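Local coordinates for DUF1460 domain-containing protein (Legionella pneumophila subsp. pneumophila, PDB 2IM9), which is of unknown function but belongs to an N-acetylmuramoyl-L-alanine amidase-like family of the papain-like peptidase clan, consistent with a role in cleaving peptidoglycan, at residues 153-161 with 235-243. Numbering follows the deposited sequence.
Sequences DITFSIRNE and LHLFSQIPN
Q240 reads the backbone of R159 with both ends of its amide, a pair of hydrogen bonds that joins the loop following strand 151-153 to helix 235-238 and the type I turn F238-I241. From its base, Q240 CB lies 4.0 Å from I158 CG1, the two side chains running alongside in opposite senses. With CG turned away from the carbonyl carbon (chi1 -66°), the chain then runs extended, which carries the amide up to R159. There OE1 accepts from R159 N at 3.1 Å, the donor tilted from the carbonyl plane, and it also accepts a hydrogen bond from a water that donates to S157 O as well. NE2 gives one bond to R159 O, 2.9 Å long and nearly straight at 175°, and a second to H236 O, four residues back in the chain, in helix 235-238. Both acceptors of NE2 lie close to the amide plane, which holds the rotation of the group; glutamine suits the place because it offers a donor and an acceptor to a single residue's backbone.

Beside this amide the contact is apolar. Branched I158 sends CG2 to L237 CD2 at 3.8 Å and its CD1 lies 4.2 Å from I241 CG1, while I314 and I222 of the central antiparallel sheet also touch it. I154 and P242 meet tip to tip, and both rest on V316 of strand 311-317. At the outer end E161 places its CG methylene over one face of the H236 ring, a CH-pi contact with CG 3.8 Å from the centroid. In the plane of that ring, a water joins H236 NE2 to N160 O, which lies 2.7 Å from the water oxygen.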
loop_
_atom_site.group_PDB
_atom_site.type_symbol
_atom_site.label_atom_id
_atom_site.label_comp_id
_atom_site.label_asym_id
_atom_site.label_seq_id
_atom_site.Cartn_x
_atom_site.Cartn_y
_atom_site.Cartn_z
ATOM N N ASP A 153 4.105 12.346 5.594
ATOM C CA ASP A 153 2.712 12.706 5.333
ATOM C C ASP A 153 2.693 14.209 5.069
ATOM O O ASP A 153 3.091 15.011 5.939
ATOM C CB ASP A 153 1.850 12.334 6.550
ATOM C CG ASP A 153 0.347 12.478 6.302
ATOM O OD1 ASP A 153 -0.053 13.443 5.612
ATOM O OD2 ASP A 153 -0.435 11.649 6.830
ATOM N N ILE A 154 2.262 14.590 3.873
ATOM C CA ILE A 154 2.174 16.004 3.506
ATOM C C ILE A 154 0.740 16.509 3.316
ATOM O O ILE A 154 0.532 17.620 2.815
ATOM C CB ILE A 154 3.027 16.324 2.266
ATOM C CG1 ILE A 154 2.511 15.599 1.017
ATOM C CG2 ILE A 154 4.496 15.969 2.538
ATOM C CD1 ILE A 154 2.848 16.345 -0.257
ATOM N N THR A 155 -0.241 15.712 3.747
ATOM C CA THR A 155 -1.662 16.042 3.567
ATOM C C THR A 155 -2.007 17.467 4.001
ATOM O O THR A 155 -2.648 18.217 3.244
ATOM C CB THR A 155 -2.554 15.023 4.305
ATOM O OG1 THR A 155 -2.133 13.690 3.945
ATOM C CG2 THR A 155 -4.027 15.220 3.951
ATOM N N PHE A 156 -1.566 17.851 5.200
ATOM C CA PHE A 156 -1.894 19.196 5.708
ATOM C C PHE A 156 -1.231 20.337 4.927
ATOM O O PHE A 156 -1.694 21.479 5.006
ATOM C CB PHE A 156 -1.560 19.340 7.198
ATOM C CG PHE A 156 -2.688 18.949 8.108
ATOM C CD1 PHE A 156 -2.801 17.645 8.579
ATOM C CD2 PHE A 156 -3.638 19.899 8.508
ATOM C CE1 PHE A 156 -3.856 17.287 9.429
ATOM C CE2 PHE A 156 -4.697 19.550 9.360
ATOM C CZ PHE A 156 -4.802 18.247 9.822
ATOM N N SER A 157 -0.144 20.042 4.214
ATOM C CA SER A 157 0.568 21.065 3.443
ATOM C C SER A 157 -0.163 21.446 2.151
ATOM O O SER A 157 0.257 22.367 1.435
ATOM C CB SER A 157 1.981 20.599 3.105
ATOM O OG SER A 157 1.946 19.711 1.998
ATOM N N ILE A 158 -1.239 20.738 1.842
ATOM C CA ILE A 158 -2.028 21.051 0.663
ATOM C C ILE A 158 -3.095 22.029 1.128
ATOM O O ILE A 158 -4.085 21.639 1.738
ATOM C CB ILE A 158 -2.589 19.785 0.002
ATOM C CG1 ILE A 158 -1.414 18.954 -0.539
ATOM C CG2 ILE A 158 -3.564 20.149 -1.138
ATOM C CD1 ILE A 158 -1.722 17.543 -0.743
ATOM N N ARG A 159 -2.873 23.306 0.839
ATOM C CA ARG A 159 -3.639 24.379 1.470
ATOM C C ARG A 159 -4.508 25.142 0.463
ATOM O O ARG A 159 -4.234 25.120 -0.736
ATOM C CB ARG A 159 -2.666 25.320 2.191
ATOM C CG ARG A 159 -1.711 24.569 3.118
ATOM C CD ARG A 159 -0.940 25.502 4.063
ATOM N NE ARG A 159 0.005 26.354 3.339
ATOM C CZ ARG A 159 0.829 27.222 3.923
ATOM N NH1 ARG A 159 0.835 27.362 5.249
ATOM N NH2 ARG A 159 1.651 27.949 3.175
ATOM N N ASN A 160 -5.558 25.806 0.948
ATOM C CA ASN A 160 -6.397 26.606 0.063
ATOM C C ASN A 160 -5.692 27.909 -0.348
ATOM O O ASN A 160 -4.551 28.158 0.018
ATOM C CB ASN A 160 -7.758 26.926 0.706
ATOM C CG ASN A 160 -7.638 27.752 1.996
ATOM O OD1 ASN A 160 -6.609 28.401 2.278
ATOM N ND2 ASN A 160 -8.693 27.711 2.799
ATOM N N GLU A 161 -6.407 28.764 -1.062
ATOM C CA GLU A 161 -5.827 30.025 -1.545
ATOM C C GLU A 161 -5.521 31.049 -0.459
ATOM O O GLU A 161 -4.814 32.023 -0.717
ATOM C CB GLU A 161 -6.705 30.621 -2.636
ATOM C CG GLU A 161 -6.670 29.809 -3.924
ATOM C CD GLU A 161 -7.902 30.030 -4.775
ATOM O OE1 GLU A 161 -9.011 29.973 -4.208
ATOM O OE2 GLU A 161 -7.780 30.257 -6.004
ATOM N N LEU A 235 -9.000 22.926 -8.503
ATOM C CA LEU A 235 -7.724 22.765 -9.199
ATOM C C LEU A 235 -6.537 23.272 -8.400
ATOM O O LEU A 235 -5.429 22.743 -8.553
ATOM C CB LEU A 235 -7.784 23.396 -10.585
ATOM C CG LEU A 235 -8.953 22.888 -11.439
ATOM C CD1 LEU A 235 -8.935 23.577 -12.797
ATOM C CD2 LEU A 235 -8.954 21.373 -11.623
ATOM N N HIS A 236 -6.764 24.257 -7.533
ATOM C CA HIS A 236 -5.695 24.745 -6.666
ATOM C C HIS A 236 -5.194 23.652 -5.727
ATOM O O HIS A 236 -3.980 23.498 -5.537
ATOM C CB HIS A 236 -6.120 25.970 -5.843
ATOM C CG HIS A 236 -5.003 26.548 -5.032
ATOM N ND1 HIS A 236 -3.954 27.244 -5.598
ATOM C CD2 HIS A 236 -4.760 26.518 -3.702
ATOM C CE1 HIS A 236 -3.118 27.624 -4.649
ATOM N NE2 HIS A 236 -3.575 27.185 -3.490
ATOM N N LEU A 237 -6.116 22.906 -5.121
ATOM C CA LEU A 237 -5.705 21.808 -4.238
ATOM C C LEU A 237 -5.047 20.665 -5.014
ATOM O O LEU A 237 -3.943 20.205 -4.651
ATOM C CB LEU A 237 -6.890 21.277 -3.423
ATOM C CG LEU A 237 -7.507 22.258 -2.414
ATOM C CD1 LEU A 237 -8.767 21.673 -1.765
ATOM C CD2 LEU A 237 -6.473 22.639 -1.348
ATOM N N PHE A 238 -5.709 20.209 -6.077
ATOM C CA PHE A 238 -5.166 19.109 -6.883
ATOM C C PHE A 238 -3.753 19.393 -7.394
ATOM O O PHE A 238 -2.913 18.484 -7.417
ATOM C CB PHE A 238 -6.093 18.727 -8.036
ATOM C CG PHE A 238 -7.253 17.878 -7.621
ATOM C CD1 PHE A 238 -7.068 16.532 -7.291
ATOM C CD2 PHE A 238 -8.534 18.407 -7.589
ATOM C CE1 PHE A 238 -8.140 15.724 -6.922
ATOM C CE2 PHE A 238 -9.630 17.607 -7.217
ATOM C CZ PHE A 238 -9.433 16.269 -6.888
ATOM N N SER A 239 -3.476 20.647 -7.760
ATOM C CA SER A 239 -2.169 21.002 -8.330
ATOM C C SER A 239 -1.001 20.852 -7.345
ATOM O O SER A 239 0.161 20.859 -7.767
ATOM C CB SER A 239 -2.207 22.442 -8.844
ATOM O OG SER A 239 -2.152 23.356 -7.758
ATOM N N GLN A 240 -1.306 20.746 -6.049
ATOM C CA GLN A 240 -0.268 20.629 -5.022
ATOM C C GLN A 240 0.132 19.187 -4.713
ATOM O O GLN A 240 1.045 18.946 -3.918
ATOM C CB GLN A 240 -0.682 21.335 -3.723
ATOM C CG GLN A 240 -0.814 22.842 -3.864
ATOM C CD GLN A 240 -1.490 23.447 -2.650
ATOM O OE1 GLN A 240 -0.930 23.452 -1.555
ATOM N NE2 GLN A 240 -2.704 23.943 -2.835
ATOM N N ILE A 241 -0.551 18.233 -5.330
ATOM C CA ILE A 241 -0.209 16.828 -5.133
ATOM C C ILE A 241 1.024 16.570 -6.010
ATOM O O ILE A 241 0.956 16.752 -7.228
ATOM C CB ILE A 241 -1.387 15.922 -5.539
ATOM C CG1 ILE A 241 -2.628 16.241 -4.678
ATOM C CG2 ILE A 241 -0.979 14.445 -5.469
ATOM C CD1 ILE A 241 -3.905 15.491 -5.073
ATOM N N PRO A 242 2.157 16.173 -5.397
ATOM C CA PRO A 242 3.421 16.016 -6.136
ATOM C C PRO A 242 3.452 14.763 -6.995
ATOM O O PRO A 242 2.886 13.750 -6.626
ATOM C CB PRO A 242 4.476 15.868 -5.027
ATOM C CG PRO A 242 3.800 16.098 -3.747
ATOM C CD PRO A 242 2.318 15.880 -3.966
ATOM N N ASN A 243 4.146 14.834 -8.128
ATOM C CA ASN A 243 4.416 13.641 -8.914
ATOM C C ASN A 243 5.120 12.587 -8.055
ATOM O O ASN A 243 6.067 12.905 -7.319
ATOM C CB ASN A 243 5.269 13.996 -10.136
ATOM C CG ASN A 243 5.363 12.855 -11.129
ATOM O OD1 ASN A 243 4.351 12.300 -11.554
ATOM N ND2 ASN A 243 6.590 12.500 -11.509
HETATM O O HOH W 1 1.522 22.933 -1.037
HETATM O O HOH W 2 -2.102 27.401 -0.971
#